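PDB 2GPY: O-methyltransferase from Bacillus halodurans, which probably transfers a methyl group from S-adenosylmethionine to a hydroxyl of a still unidentified acceptor, as its family relatives do with a divalent metal. Local coordinates for residues G153-F163 with I201-I212. Residues are numbered along the deposited sequence; the frame is centred on the assembly and turned at random.
Sequences GGLILSDNVLF and IFPVGDGIAISI. With MG (magnesium ion), chain G; ZN (zinc ion), chain H.
Leu-157 and Ile-210 run alongside each other from neighbouring strands, CD2 of Leu-157 3.8 Å from CG1 of Ile-210, where strand 154-159 meets strand 208-212 in the Rossmann-like methyltransferase sheet. This is the pairing in which the antiparallel strand 208-213 lies between strands 154-159 and 197-202. Leu-155 and Ile-212 repeat the arrangement on the same face, and helix 40-53 covers both leucines. Each leucine has CG anti to its carbonyl carbon (chi1 -53° in Leu-157), and its CD2 branch reaches the neighbouring isoleucine. The other face pairs Ser-158 with Ala-209 and Ile-156 with Ser-211, only the serines and the alanine being small. One water joins the hydroxyls of Ser-158 and Ser-211 and donates to Ile-156 O, while Tyr-139 and Thr-199 also bond those hydroxyls. Beyond the strands, Val-161 lays CG2 against Ile-201 CG2 at 3.6 Å and CG1 against the Ala-209 methyl. Leu-162 crosses Ile-201 obliquely, its CG 3.8 Å from Ile-201 CG2 and its CD1 over Gly-207 CA. An alanine in place of Leu-162 would probably leave a gap beside Ile-201 and Gly-207 and remove packing against Tyr-11 of the second subunit. Glycine suits position 207 because a side chain there would strike Leu-162 N. The carbonyl of Asp-206 receives two amides, Leu-162 N in its plane and Phe-163 N tilted 30° from it, fixing the loop beside the metals. Asn-160 and Asp-206 align side by side, amide and carboxylate planes 38° apart, and four waters complete the magnesium shell. Asp-133 holds the Asn-160 amide nitrogen, leaving its oxygen to the metal. The Asp-206 carboxylate bridges two ions, OD2 lying 2.1 Å from magnesium and OD1 2.1 Å from zinc.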
loop_
_atom_site.group_PDB
_atom_site.type_symbol
_atom_site.label_atom_id
_atom_site.label_comp_id
_atom_site.label_asym_id
_atom_site.label_seq_id
_atom_site.Cartn_x
_atom_site.Cartn_y
_atom_site.Cartn_z
ATOM N N GLY B 153 7.267 -9.277 -5.848
ATOM C CA GLY B 153 6.260 -8.229 -5.898
ATOM C C GLY B 153 5.171 -8.395 -4.856
ATOM O O GLY B 153 4.346 -7.489 -4.653
ATOM N N GLY B 154 5.165 -9.547 -4.189
ATOM C CA GLY B 154 4.211 -9.828 -3.135
ATOM C C GLY B 154 4.586 -9.116 -1.859
ATOM O O GLY B 154 5.593 -8.440 -1.800
ATOM N N LEU B 155 3.776 -9.293 -0.828
ATOM C CA LEU B 155 3.894 -8.517 0.399
ATOM C C LEU B 155 4.035 -9.412 1.603
ATOM O O LEU B 155 3.320 -10.395 1.742
ATOM C CB LEU B 155 2.623 -7.693 0.634
ATOM C CG LEU B 155 2.218 -6.809 -0.550
ATOM C CD1 LEU B 155 0.868 -6.094 -0.308
ATOM C CD2 LEU B 155 3.330 -5.795 -0.881
ATOM N N ILE B 156 4.895 -9.001 2.511
ATOM C CA ILE B 156 4.858 -9.514 3.866
ATOM C C ILE B 156 4.396 -8.367 4.762
ATOM O O ILE B 156 5.004 -7.289 4.784
ATOM C CB ILE B 156 6.219 -10.082 4.317
ATOM C CG1 ILE B 156 6.616 -11.213 3.363
ATOM C CG2 ILE B 156 6.077 -10.653 5.766
ATOM C CD1 ILE B 156 7.975 -11.743 3.572
ATOM N N LEU B 157 3.294 -8.598 5.465
ATOM C CA LEU B 157 2.726 -7.587 6.358
ATOM C C LEU B 157 2.985 -8.018 7.792
ATOM O O LEU B 157 2.657 -9.162 8.177
ATOM C CB LEU B 157 1.214 -7.472 6.123
ATOM C CG LEU B 157 0.793 -7.236 4.681
ATOM C CD1 LEU B 157 -0.740 -7.380 4.586
ATOM C CD2 LEU B 157 1.280 -5.893 4.209
ATOM N N SER B 158 3.600 -7.140 8.583
ATOM C CA SER B 158 3.857 -7.468 9.990
ATOM C C SER B 158 3.048 -6.535 10.901
ATOM O O SER B 158 3.232 -5.323 10.852
ATOM C CB SER B 158 5.336 -7.313 10.322
ATOM O OG SER B 158 6.187 -8.081 9.482
ATOM N N ASP B 159 2.160 -7.097 11.717
ATOM C CA ASP B 159 1.405 -6.325 12.697
ATOM C C ASP B 159 2.246 -6.037 13.955
ATOM O O ASP B 159 3.212 -6.764 14.238
ATOM C CB ASP B 159 0.135 -7.098 13.097
ATOM C CG ASP B 159 -0.867 -6.233 13.837
ATOM O OD1 ASP B 159 -0.748 -4.979 13.795
ATOM O OD2 ASP B 159 -1.763 -6.817 14.479
ATOM N N ASN B 160 1.864 -4.993 14.702
ATOM C CA ASN B 160 2.427 -4.700 16.018
ATOM C C ASN B 160 3.916 -4.389 16.008
ATOM O O ASN B 160 4.647 -4.742 16.955
ATOM C CB ASN B 160 2.090 -5.823 17.038
ATOM C CG ASN B 160 0.595 -6.026 17.201
ATOM O OD1 ASN B 160 -0.138 -5.062 17.474
ATOM N ND2 ASN B 160 0.116 -7.284 17.036
ATOM N N VAL B 161 4.356 -3.677 14.962
ATOM C CA VAL B 161 5.765 -3.317 14.795
ATOM C C VAL B 161 6.185 -2.036 15.550
ATOM O O VAL B 161 7.389 -1.823 15.762
ATOM C CB VAL B 161 6.185 -3.163 13.293
ATOM C CG1 VAL B 161 6.019 -4.469 12.535
ATOM C CG2 VAL B 161 5.392 -2.071 12.634
ATOM N N LEU B 162 5.226 -1.177 15.910
ATOM C CA LEU B 162 5.544 0.023 16.690
ATOM C C LEU B 162 5.139 -0.072 18.167
ATOM O O LEU B 162 5.868 0.426 19.030
ATOM C CB LEU B 162 4.962 1.297 16.063
ATOM C CG LEU B 162 5.489 1.694 14.681
ATOM C CD1 LEU B 162 4.644 2.841 14.116
ATOM C CD2 LEU B 162 6.989 2.059 14.685
ATOM N N PHE B 163 3.990 -0.689 18.449
ATOM C CA PHE B 163 3.472 -0.830 19.822
ATOM C C PHE B 163 3.188 -2.283 20.163
ATOM O O PHE B 163 2.707 -3.043 19.318
ATOM C CB PHE B 163 2.200 0.009 20.033
ATOM C CG PHE B 163 2.443 1.492 20.002
ATOM C CD1 PHE B 163 2.970 2.151 21.125
ATOM C CD2 PHE B 163 2.159 2.236 18.860
ATOM C CE1 PHE B 163 3.212 3.529 21.109
ATOM C CE2 PHE B 163 2.402 3.620 18.829
ATOM C CZ PHE B 163 2.931 4.268 19.956
ATOM N N ILE B 201 7.513 1.151 7.376
ATOM C CA ILE B 201 6.594 1.004 8.517
ATOM C C ILE B 201 5.555 2.093 8.447
ATOM O O ILE B 201 5.920 3.268 8.383
ATOM C CB ILE B 201 7.323 1.112 9.882
ATOM C CG1 ILE B 201 8.341 -0.053 10.040
ATOM C CG2 ILE B 201 6.260 1.084 11.028
ATOM C CD1 ILE B 201 9.284 0.122 11.162
ATOM N N PHE B 202 4.274 1.708 8.441
ATOM C CA PHE B 202 3.169 2.676 8.369
ATOM C C PHE B 202 2.594 2.919 9.761
ATOM O O PHE B 202 2.297 1.963 10.465
ATOM C CB PHE B 202 2.054 2.171 7.441
ATOM C CG PHE B 202 2.332 2.372 5.962
ATOM C CD1 PHE B 202 3.491 3.018 5.522
ATOM C CD2 PHE B 202 1.406 1.954 5.013
ATOM C CE1 PHE B 202 3.746 3.201 4.159
ATOM C CE2 PHE B 202 1.646 2.136 3.646
ATOM C CZ PHE B 202 2.822 2.767 3.222
ATOM N N PRO B 203 2.430 4.197 10.154
ATOM C CA PRO B 203 1.957 4.539 11.494
ATOM C C PRO B 203 0.425 4.473 11.604
ATOM O O PRO B 203 -0.239 5.508 11.805
ATOM C CB PRO B 203 2.456 5.981 11.676
ATOM C CG PRO B 203 2.434 6.554 10.295
ATOM C CD PRO B 203 2.688 5.402 9.342
ATOM N N VAL B 204 -0.114 3.269 11.459
ATOM C CA VAL B 204 -1.536 3.023 11.605
ATOM C C VAL B 204 -1.726 1.841 12.559
ATOM O O VAL B 204 -0.948 0.883 12.530
ATOM C CB VAL B 204 -2.195 2.751 10.242
ATOM C CG1 VAL B 204 -1.540 1.555 9.521
ATOM C CG2 VAL B 204 -3.663 2.566 10.402
ATOM N N GLY B 205 -2.757 1.914 13.395
ATOM C CA GLY B 205 -2.967 0.909 14.435
ATOM C C GLY B 205 -1.735 0.850 15.317
ATOM O O GLY B 205 -1.254 1.882 15.780
ATOM N N ASP B 206 -1.212 -0.359 15.525
ATOM C CA ASP B 206 -0.016 -0.573 16.349
ATOM C C ASP B 206 1.289 -0.569 15.538
ATOM O O ASP B 206 2.342 -0.994 16.017
ATOM C CB ASP B 206 -0.185 -1.883 17.147
ATOM C CG ASP B 206 -1.221 -1.752 18.251
ATOM O OD1 ASP B 206 -1.409 -0.615 18.731
ATOM O OD2 ASP B 206 -1.840 -2.760 18.670
ATOM N N GLY B 207 1.218 -0.075 14.303
ATOM C CA GLY B 207 2.349 -0.136 13.385
ATOM C C GLY B 207 2.237 -1.388 12.531
ATOM O O GLY B 207 2.052 -2.517 13.055
ATOM N N ILE B 208 2.290 -1.178 11.220
ATOM C CA ILE B 208 2.269 -2.262 10.260
ATOM C C ILE B 208 3.470 -2.090 9.353
ATOM O O ILE B 208 3.615 -1.039 8.719
ATOM C CB ILE B 208 1.011 -2.245 9.407
ATOM C CG1 ILE B 208 -0.263 -2.290 10.289
ATOM C CG2 ILE B 208 1.041 -3.453 8.418
ATOM C CD1 ILE B 208 -1.541 -2.085 9.476
ATOM N N ALA B 209 4.347 -3.091 9.311
ATOM C CA ALA B 209 5.442 -3.044 8.340
ATOM C C ALA B 209 4.951 -3.699 7.067
ATOM O O ALA B 209 4.277 -4.748 7.114
ATOM C CB ALA B 209 6.638 -3.772 8.863
ATOM N N ILE B 210 5.232 -3.063 5.941
ATOM C CA ILE B 210 4.871 -3.616 4.631
ATOM C C ILE B 210 6.164 -3.846 3.885
ATOM O O ILE B 210 6.858 -2.900 3.502
ATOM C CB ILE B 210 3.979 -2.664 3.850
ATOM C CG1 ILE B 210 2.710 -2.382 4.670
ATOM C CG2 ILE B 210 3.584 -3.272 2.515
ATOM C CD1 ILE B 210 2.384 -0.959 4.627
ATOM N N SER B 211 6.514 -5.116 3.740
ATOM C CA SER B 211 7.736 -5.491 3.044
ATOM C C SER B 211 7.363 -5.964 1.657
ATOM O O SER B 211 6.608 -6.923 1.509
ATOM C CB SER B 211 8.452 -6.625 3.809
ATOM O OG SER B 211 8.669 -6.251 5.158
ATOM N N ILE B 212 7.867 -5.286 0.631
ATOM C CA ILE B 212 7.558 -5.672 -0.725
ATOM C C ILE B 212 8.717 -6.484 -1.317
ATOM O O ILE B 212 9.847 -6.009 -1.403
ATOM C CB ILE B 212 7.297 -4.435 -1.628
ATOM C CG1 ILE B 212 6.310 -3.467 -0.930
ATOM C CG2 ILE B 212 6.775 -4.876 -3.007
ATOM C CD1 ILE B 212 5.967 -2.223 -1.817
HETATM MG MG MG G . -2.035 -4.802 18.215
HETATM ZN ZN ZN H . -2.904 -0.490 20.207
HETATM O O HOH W 1 6.731 -6.959 7.075
HETATM O O HOH W 2 -2.183 -2.323 13.744
HETATM O O HOH W 3 -2.911 -4.291 16.289
HETATM O O HOH W 4 -2.695 -6.791 18.054
HETATM O O HOH W 5 -1.479 -5.467 20.077
HETATM O O HOH W 6 -3.844 -4.398 19.093
#